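Long-range contacts in alginate lyase, family PL7 (PDB 4BE3), which cleaves alginate exolytically as a polysaccharide lyase of family PL7, probably acting on both mannuronate and guluronate stretches: residues A157-D162 with D179-G184; V136-E141 with M198-S203. One frame throughout, in Å; residues are numbered along the deposited sequence. Where two conformers were deposited one is given.

Contact 1: A157-D162 with D179-G184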
ATOM      1  N   ALA A 157      11.870  25.666  -7.556  1.00 18.01           N
ATOM      2  CA  ALA A 157      10.796  26.346  -8.230  1.00 18.23           C
ATOM      3  C   ALA A 157      10.098  25.588  -9.350  1.00 17.66           C
ATOM      4  O   ALA A 157      10.793  24.774 -10.069  1.00 18.80           O
ATOM      5  CB  ALA A 157      11.346  27.637  -8.847  1.00 21.01           C
ATOM      6  N   VAL A 158       8.773  25.702  -9.411  1.00 17.74           N
ATOM      7  CA  VAL A 158       8.060  25.144 -10.573  1.00 18.01           C
ATOM      8  C   VAL A 158       7.746  26.291 -11.542  1.00 20.70           C
ATOM      9  O   VAL A 158       8.306  26.326 -12.724  1.00 22.09           O
ATOM     10  CB  VAL A 158       6.685  24.449 -10.114  1.00 18.16           C
ATOM     11  CG1 VAL A 158       6.014  23.885 -11.371  1.00 19.12           C
ATOM     12  CG2 VAL A 158       7.151  23.326  -9.153  1.00 18.59           C
ATOM     13  N   TRP A 159       6.870  27.207 -11.152  1.00 18.63           N
ATOM     14  CA  TRP A 159       6.572  28.448 -11.988  1.00 19.55           C
ATOM     15  C   TRP A 159       6.814  29.562 -10.988  1.00 21.90           C
ATOM     16  O   TRP A 159       6.271  29.576  -9.865  1.00 21.39           O
ATOM     17  CB  TRP A 159       5.109  28.511 -12.339  1.00 21.28           C
ATOM     18  CG  TRP A 159       4.767  27.305 -13.234  1.00 21.90           C
ATOM     19  CD1 TRP A 159       5.252  27.015 -14.502  1.00 25.30           C
ATOM     20  CD2 TRP A 159       3.785  26.326 -12.926  1.00 21.13           C
ATOM     21  NE1 TRP A 159       4.631  25.840 -15.008  1.00 23.34           N
ATOM     22  CE2 TRP A 159       3.711  25.402 -14.072  1.00 23.54           C
ATOM     23  CE3 TRP A 159       2.962  26.114 -11.774  1.00 19.29           C
ATOM     24  CZ2 TRP A 159       2.897  24.277 -14.069  1.00 21.99           C
ATOM     25  CZ3 TRP A 159       2.077  24.961 -11.807  1.00 20.75           C
ATOM     26  CH2 TRP A 159       2.066  24.060 -12.947  1.00 20.95           C
ATOM     27  N   GLY A 160       7.747  30.483 -11.326  1.00 22.50           N
ATOM     28  CA  GLY A 160       7.928  31.579 -10.382  1.00 20.78           C
ATOM     29  C   GLY A 160       9.184  31.353  -9.552  1.00 18.73           C
ATOM     30  O   GLY A 160      10.167  30.720 -10.027  1.00 22.07           O
ATOM     31  N   TYR A 161       9.084  31.745  -8.299  1.00 17.48           N
ATOM     32  CA  TYR A 161      10.236  31.676  -7.423  1.00 16.55           C
ATOM     33  C   TYR A 161      10.198  30.397  -6.548  1.00 19.69           C
ATOM     34  O   TYR A 161       9.171  29.711  -6.455  1.00 20.57           O
ATOM     35  CB  TYR A 161      10.127  32.769  -6.387  1.00 15.84           C
ATOM     36  CG  TYR A 161      10.189  34.177  -7.046  1.00 19.84           C
ATOM     37  CD1 TYR A 161      11.087  34.430  -8.104  1.00 21.56           C
ATOM     38  CD2 TYR A 161       9.330  35.158  -6.582  1.00 20.82           C
ATOM     39  CE1 TYR A 161      11.134  35.759  -8.731  1.00 22.21           C
ATOM     40  CE2 TYR A 161       9.430  36.488  -7.127  1.00 21.45           C
ATOM     41  CZ  TYR A 161      10.368  36.699  -8.157  1.00 21.27           C
ATOM     42  OH  TYR A 161      10.455  38.007  -8.736  1.00 25.57           O
ATOM     43  N   ASP A 162      11.308  30.050  -5.975  1.00 18.09           N
ATOM     44  CA  ASP A 162      11.266  29.021  -4.872  1.00 17.96           C
ATOM     45  C   ASP A 162      11.128  29.768  -3.486  1.00 18.21           C
ATOM     46  O   ASP A 162      10.958  31.003  -3.470  1.00 19.01           O
ATOM     47  CB  ASP A 162      12.487  28.074  -4.905  1.00 17.24           C
ATOM     48  CG  ASP A 162      13.776  28.792  -4.681  1.00 21.36           C
ATOM     49  OD1 ASP A 162      13.900  29.681  -3.792  1.00 22.93           O
ATOM     50  OD2 ASP A 162      14.708  28.463  -5.441  1.00 22.68           O
ATOM     51  N   ASP A 179       6.653  34.575 -14.671  1.00 29.78           N
ATOM     52  CA  ASP A 179       6.106  33.321 -15.161  1.00 27.69           C
ATOM     53  C   ASP A 179       5.159  32.673 -14.072  1.00 32.00           C
ATOM     54  O   ASP A 179       4.888  31.488 -14.149  1.00 28.14           O
ATOM     55  CB  ASP A 179       7.253  32.337 -15.467  1.00 30.82           C
ATOM     56  CG  ASP A 179       8.143  32.067 -14.256  1.00 36.10           C
ATOM     57  OD1 ASP A 179       8.332  33.027 -13.392  1.00 35.68           O
ATOM     58  OD2 ASP A 179       8.628  30.871 -14.064  1.00 34.40           O
ATOM     59  N   GLY A 180       4.654  33.415 -13.110  1.00 26.12           N
ATOM     60  CA  GLY A 180       3.842  32.729 -12.041  1.00 22.58           C
ATOM     61  C   GLY A 180       2.370  32.462 -12.336  1.00 24.77           C
ATOM     62  O   GLY A 180       1.868  32.605 -13.470  1.00 23.54           O
ATOM     63  N   ILE A 181       1.662  32.144 -11.254  1.00 20.45           N
ATOM     64  CA  ILE A 181       0.276  31.575 -11.330  1.00 22.87           C
ATOM     65  C   ILE A 181      -0.562  32.499 -10.478  1.00 23.38           C
ATOM     66  O   ILE A 181      -0.229  32.742  -9.340  1.00 22.41           O
ATOM     67  CB  ILE A 181       0.267  30.104 -10.758  1.00 20.41           C
ATOM     68  CG1 ILE A 181       1.247  29.209 -11.575  1.00 22.77           C
ATOM     69  CG2 ILE A 181      -1.228  29.644 -10.744  1.00 19.56           C
ATOM     70  CD1 ILE A 181       0.928  29.024 -13.079  1.00 24.34           C
ATOM     71  N   ALA A 182      -1.668  33.013 -11.048  1.00 23.14           N
ATOM     72  CA  ALA A 182      -2.596  33.935 -10.336  1.00 24.22           C
ATOM     73  C   ALA A 182      -3.489  33.187  -9.302  1.00 25.98           C
ATOM     74  O   ALA A 182      -3.743  31.980  -9.442  1.00 24.00           O
ATOM     75  CB  ALA A 182      -3.495  34.663 -11.431  1.00 25.93           C
ATOM     76  N   LEU A 183      -4.005  33.886  -8.326  1.00 24.26           N
ATOM     77  CA  LEU A 183      -5.164  33.322  -7.582  1.00 22.63           C
ATOM     78  C   LEU A 183      -6.252  33.022  -8.520  1.00 25.88           C
ATOM     79  O   LEU A 183      -6.520  33.794  -9.468  1.00 24.77           O
ATOM     80  CB  LEU A 183      -5.698  34.335  -6.510  1.00 22.79           C
ATOM     81  CG  LEU A 183      -4.620  34.703  -5.442  1.00 23.34           C
ATOM     82  CD1 LEU A 183      -5.268  35.708  -4.526  1.00 24.76           C
ATOM     83  CD2 LEU A 183      -4.176  33.399  -4.654  1.00 21.83           C
ATOM     84  N   GLY A 184      -6.891  31.858  -8.320  1.00 24.32           N
ATOM     85  CA  GLY A 184      -8.063  31.559  -9.142  1.00 26.31           C
ATOM     86  C   GLY A 184      -7.620  30.924 -10.463  1.00 28.70           C
ATOM     87  O   GLY A 184      -8.490  30.606 -11.319  1.00 27.59           O
TER
HETATM   88  O   HOH W   1      10.936  30.260 -12.584  1.00 34.53           O
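D179 opens 179-184 and grips the backbone of G160. Its OD2 accepts a hydrogen bond from G160 N at 2.9 Å. The N-H comes in from above the carboxylate plane, 48° out of it. CG of D179 sits between its own backbone N and carbonyl carbon (chi1 57°), which brings the carboxylate to G160 N. A water donates to the same OD2 and to G160 O, so it links the carboxylate to the glycine carbonyl. The carbonyl O of D179 rests 3.5 Å from W159 CB. G180 follows with its CA 4.6 Å from that of G160, and the two backbones pass closely there. I181 then reaches the indole obliquely. Its CG1 lies 3.5 Å from W159 CE3. Its CD1 stands 3.6 Å above the ring plane, toward the rim, while V158 CG1 lies over the opposite face. The indole is thus clamped between two aliphatic side chains, and its NE1 is bonded to K208 O. V158 and W159 form a classic beta bulge against V136. The contact therefore has two chemistries: a carboxylate and a water hold the backbone at G160, and beside them an apolar clamp fixes the indole.

Contact 2: V136-E141 with M198-S203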
ATOM      1  N   VAL A 136       4.692  28.707  -7.584  1.00 15.57           N
ATOM      2  CA  VAL A 136       4.489  27.274  -7.108  1.00 15.50           C
ATOM      3  C   VAL A 136       5.856  26.678  -7.018  1.00 17.14           C
ATOM      4  O   VAL A 136       6.708  26.831  -7.953  1.00 16.69           O
ATOM      5  CB  VAL A 136       3.697  26.494  -8.171  1.00 14.91           C
ATOM      6  CG1 VAL A 136       3.650  24.959  -7.742  1.00 17.10           C
ATOM      7  CG2 VAL A 136       2.208  27.005  -8.157  1.00 17.75           C
ATOM      8  N   PHE A 137       6.192  26.066  -5.871  1.00 16.55           N
ATOM      9  CA  PHE A 137       7.492  25.479  -5.768  1.00 15.58           C
ATOM     10  C   PHE A 137       7.354  24.256  -4.851  1.00 16.76           C
ATOM     11  O   PHE A 137       6.266  24.097  -4.210  1.00 17.17           O
ATOM     12  CB  PHE A 137       8.550  26.412  -5.088  1.00 16.70           C
ATOM     13  CG  PHE A 137       8.086  27.075  -3.817  1.00 16.58           C
ATOM     14  CD1 PHE A 137       8.325  26.408  -2.561  1.00 16.32           C
ATOM     15  CD2 PHE A 137       7.615  28.424  -3.857  1.00 17.07           C
ATOM     16  CE1 PHE A 137       8.025  27.037  -1.286  1.00 17.60           C
ATOM     17  CE2 PHE A 137       7.253  29.039  -2.582  1.00 17.82           C
ATOM     18  CZ  PHE A 137       7.491  28.371  -1.374  1.00 17.12           C
ATOM     19  N   TRP A 138       8.323  23.378  -4.826  1.00 16.49           N
ATOM     20  CA  TRP A 138       8.153  22.216  -3.921  1.00 15.92           C
ATOM     21  C   TRP A 138       9.396  22.019  -3.092  1.00 15.61           C
ATOM     22  O   TRP A 138      10.495  22.269  -3.582  1.00 17.67           O
ATOM     23  CB  TRP A 138       7.802  20.946  -4.726  1.00 15.64           C
ATOM     24  CG  TRP A 138       8.919  20.487  -5.608  1.00 18.03           C
ATOM     25  CD1 TRP A 138       9.158  20.930  -6.910  1.00 19.20           C
ATOM     26  CD2 TRP A 138       9.914  19.442  -5.318  1.00 17.56           C
ATOM     27  NE1 TRP A 138      10.187  20.214  -7.463  1.00 20.56           N
ATOM     28  CE2 TRP A 138      10.697  19.309  -6.546  1.00 18.07           C
ATOM     29  CE3 TRP A 138      10.169  18.600  -4.198  1.00 17.46           C
ATOM     30  CZ2 TRP A 138      11.768  18.394  -6.684  1.00 21.86           C
ATOM     31  CZ3 TRP A 138      11.239  17.671  -4.354  1.00 22.59           C
ATOM     32  CH2 TRP A 138      12.008  17.590  -5.540  1.00 21.97           C
ATOM     33  N   ASN A 139       9.235  21.556  -1.856  1.00 15.69           N
ATOM     34  CA  ASN A 139      10.408  21.459  -0.933  1.00 15.62           C
ATOM     35  C   ASN A 139      10.617  19.951  -0.595  1.00 16.52           C
ATOM     36  O   ASN A 139       9.595  19.216  -0.424  1.00 18.87           O
ATOM     37  CB  ASN A 139      10.037  22.066   0.401  1.00 15.88           C
ATOM     38  CG  ASN A 139      10.151  23.590   0.343  1.00 18.17           C
ATOM     39  OD1 ASN A 139      10.150  24.141  -0.755  1.00 17.92           O
ATOM     40  ND2 ASN A 139      10.191  24.269   1.571  1.00 18.00           N
ATOM     41  N   TYR A 140      11.876  19.560  -0.497  1.00 16.86           N
ATOM     42  CA  TYR A 140      12.235  18.188  -0.032  1.00 17.50           C
ATOM     43  C   TYR A 140      12.805  18.427   1.347  1.00 19.84           C
ATOM     44  O   TYR A 140      13.763  19.255   1.465  1.00 19.33           O
ATOM     45  CB  TYR A 140      13.343  17.674  -0.978  1.00 18.08           C
ATOM     46  CG  TYR A 140      13.894  16.355  -0.429  1.00 19.23           C
ATOM     47  CD1 TYR A 140      13.154  15.162  -0.656  1.00 18.83           C
ATOM     48  CD2 TYR A 140      15.122  16.334   0.287  1.00 19.80           C
ATOM     49  CE1 TYR A 140      13.648  13.944  -0.197  1.00 19.42           C
ATOM     50  CE2 TYR A 140      15.633  15.110   0.787  1.00 22.14           C
ATOM     51  CZ  TYR A 140      14.821  13.937   0.528  1.00 20.63           C
ATOM     52  OH  TYR A 140      15.338  12.705   1.050  1.00 23.01           O
ATOM     53  N   GLU A 141      12.344  17.719   2.410  1.00 17.95           N
ATOM     54  CA  GLU A 141      12.993  17.908   3.698  1.00 19.10           C
ATOM     55  C   GLU A 141      13.893  16.714   3.965  1.00 22.09           C
ATOM     56  O   GLU A 141      13.489  15.525   3.701  1.00 21.32           O
ATOM     57  CB  GLU A 141      11.870  17.967   4.706  1.00 18.82           C
ATOM     58  CG  GLU A 141      12.468  18.042   6.141  1.00 22.55           C
ATOM     59  CD  GLU A 141      11.326  18.323   7.116  1.00 26.67           C
ATOM     60  OE1 GLU A 141      10.163  17.777   7.025  1.00 25.73           O
ATOM     61  OE2 GLU A 141      11.601  19.134   8.056  1.00 32.77           O
ATOM     62  N   MET A 198      10.542   9.384  -6.777  1.00 20.95           N
ATOM     63  CA  MET A 198       9.415  10.268  -6.820  1.00 19.69           C
ATOM     64  C   MET A 198       9.535  11.046  -8.155  1.00 23.52           C
ATOM     65  O   MET A 198      10.539  11.753  -8.362  1.00 24.17           O
ATOM     66  CB  MET A 198       9.542  11.299  -5.612  1.00 20.03           C
ATOM     67  CG  MET A 198       8.400  12.349  -5.721  1.00 20.56           C
ATOM     68  SD  MET A 198       8.339  13.202  -4.086  1.00 23.66           S
ATOM     69  CE  MET A 198       9.955  14.148  -4.055  1.00 21.33           C
ATOM     70  N   TYR A 199       8.549  10.902  -9.028  1.00 21.30           N
ATOM     71  CA  TYR A 199       8.481  11.571 -10.289  1.00 23.32           C
ATOM     72  C   TYR A 199       7.342  12.602 -10.159  1.00 22.20           C
ATOM     73  O   TYR A 199       6.122  12.266  -9.911  1.00 21.41           O
ATOM     74  CB  TYR A 199       8.051  10.558 -11.388  1.00 21.24           C
ATOM     75  CG  TYR A 199       9.057   9.464 -11.542  1.00 25.73           C
ATOM     76  CD1 TYR A 199      10.225   9.672 -12.294  1.00 25.33           C
ATOM     77  CD2 TYR A 199       8.856   8.242 -10.913  1.00 26.66           C
ATOM     78  CE1 TYR A 199      11.225   8.652 -12.457  1.00 28.15           C
ATOM     79  CE2 TYR A 199       9.826   7.185 -11.050  1.00 28.13           C
ATOM     80  CZ  TYR A 199      10.986   7.427 -11.829  1.00 30.45           C
ATOM     81  OH  TYR A 199      11.910   6.461 -11.927  1.00 28.14           O
ATOM     82  N   LEU A 200       7.652  13.914 -10.327  1.00 19.74           N
ATOM     83  CA  LEU A 200       6.660  14.951 -10.223  1.00 18.07           C
ATOM     84  C   LEU A 200       6.321  15.521 -11.566  1.00 18.44           C
ATOM     85  O   LEU A 200       7.227  15.608 -12.436  1.00 22.01           O
ATOM     86  CB  LEU A 200       7.254  16.125  -9.321  1.00 17.59           C
ATOM     87  CG  LEU A 200       7.788  15.614  -8.005  1.00 20.28           C
ATOM     88  CD1 LEU A 200       8.371  16.967  -7.293  1.00 20.24           C
ATOM     89  CD2 LEU A 200       6.623  15.075  -7.151  1.00 18.85           C
ATOM     90  N   THR A 201       5.016  15.855 -11.702  1.00 17.85           N
ATOM     91  CA  THR A 201       4.642  16.564 -12.963  1.00 19.71           C
ATOM     92  C   THR A 201       3.791  17.694 -12.541  1.00 18.79           C
ATOM     93  O   THR A 201       2.741  17.490 -11.851  1.00 20.38           O
ATOM     94  CB  THR A 201       3.861  15.636 -13.910  1.00 21.57           C
ATOM     95  OG1 THR A 201       4.671  14.454 -14.121  1.00 23.11           O
ATOM     96  CG2 THR A 201       3.561  16.300 -15.342  1.00 22.90           C
ATOM     97  N   PHE A 202       4.027  18.867 -13.102  1.00 19.58           N
ATOM     98  CA  PHE A 202       3.177  20.029 -12.843  1.00 19.26           C
ATOM     99  C   PHE A 202       2.708  20.669 -14.137  1.00 20.95           C
ATOM    100  O   PHE A 202       3.537  20.806 -15.035  1.00 22.60           O
ATOM    101  CB  PHE A 202       4.062  21.135 -12.137  1.00 19.50           C
ATOM    102  CG  PHE A 202       4.469  20.737 -10.759  1.00 17.24           C
ATOM    103  CD1 PHE A 202       3.607  21.070  -9.691  1.00 19.27           C
ATOM    104  CD2 PHE A 202       5.685  20.098 -10.569  1.00 18.96           C
ATOM    105  CE1 PHE A 202       3.993  20.806  -8.369  1.00 17.96           C
ATOM    106  CE2 PHE A 202       6.120  19.804  -9.246  1.00 17.58           C
ATOM    107  CZ  PHE A 202       5.231  20.144  -8.155  1.00 16.03           C
ATOM    108  N   SER A 203       1.401  20.925 -14.271  1.00 22.20           N
ATOM    109  CA  SER A 203       0.941  21.466 -15.563  0.50 22.25           C
ATOM    110  C   SER A 203      -0.107  22.527 -15.303  1.00 23.55           C
ATOM    111  O   SER A 203      -0.790  22.537 -14.260  1.00 22.15           O
ATOM    112  CB  SER A 203       0.345  20.287 -16.412  0.50 22.93           C
ATOM    113  OG  SER A 203      -0.792  19.760 -15.751  0.50 18.97           O
TER
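V136 starts the contact with a light touch, its CG1 4.2 Å from F202 CE1. F187 also packs on V136, from the strand beside 197-203. W138 carries most of the packing and meets three side chains. L200 CD1 sits over one face of the indole, 3.5 Å from the centroid of the five-membered ring and 18° off its normal. This is a CH-pi contact, and CD1 comes within 3.4 Å of W138 CE2. CG of W138 lies between the backbone N and the carbonyl carbon (chi1 67°), which lays the ring across the leucine methyl. At one end of the indole, M198 CE approaches CZ3 at 3.8 Å, its chain bent at the last torsion. At the other end, F202 CE2 is 4.0 Å from W138 CD1. The indole and phenyl planes differ by little in tilt but are displaced, with almost no overlap, so this is not a full stack. F212 meets W138 edge-to-face. With an alanine here in place of W138, L200 CD1 would probably lose the ring face it rests on, and a gap would open above it, between the two sheets. The two strands run antiparallel at 167°, their axes 10.3 Å apart. That spacing is usual for two beta sheets packed face to face through their side chains. It is the core of a beta-sandwich jelly roll, the concanavalin-like fold of PL7 lyases.

The two contacts lie about 13 Å apart, centre to centre. Along the chain the order is 136-141, 157-162, 179-184, 198-203, so contact 1 falls between the two strands of contact 2. Strands 133-141 and 181-182 are neighbours in one antiparallel sheet, while 197-203 belongs to the other. Contact 2 thus joins the sheets through the core, and contact 1 lies beside V136, where the chain turns a corner after strand 153-157. They also touch directly. V136 probably makes backbone hydrogen bonds with V158 and W159, and V158 packs on F202. The bulged corner therefore continues the apolar core of the sandwich toward its edge.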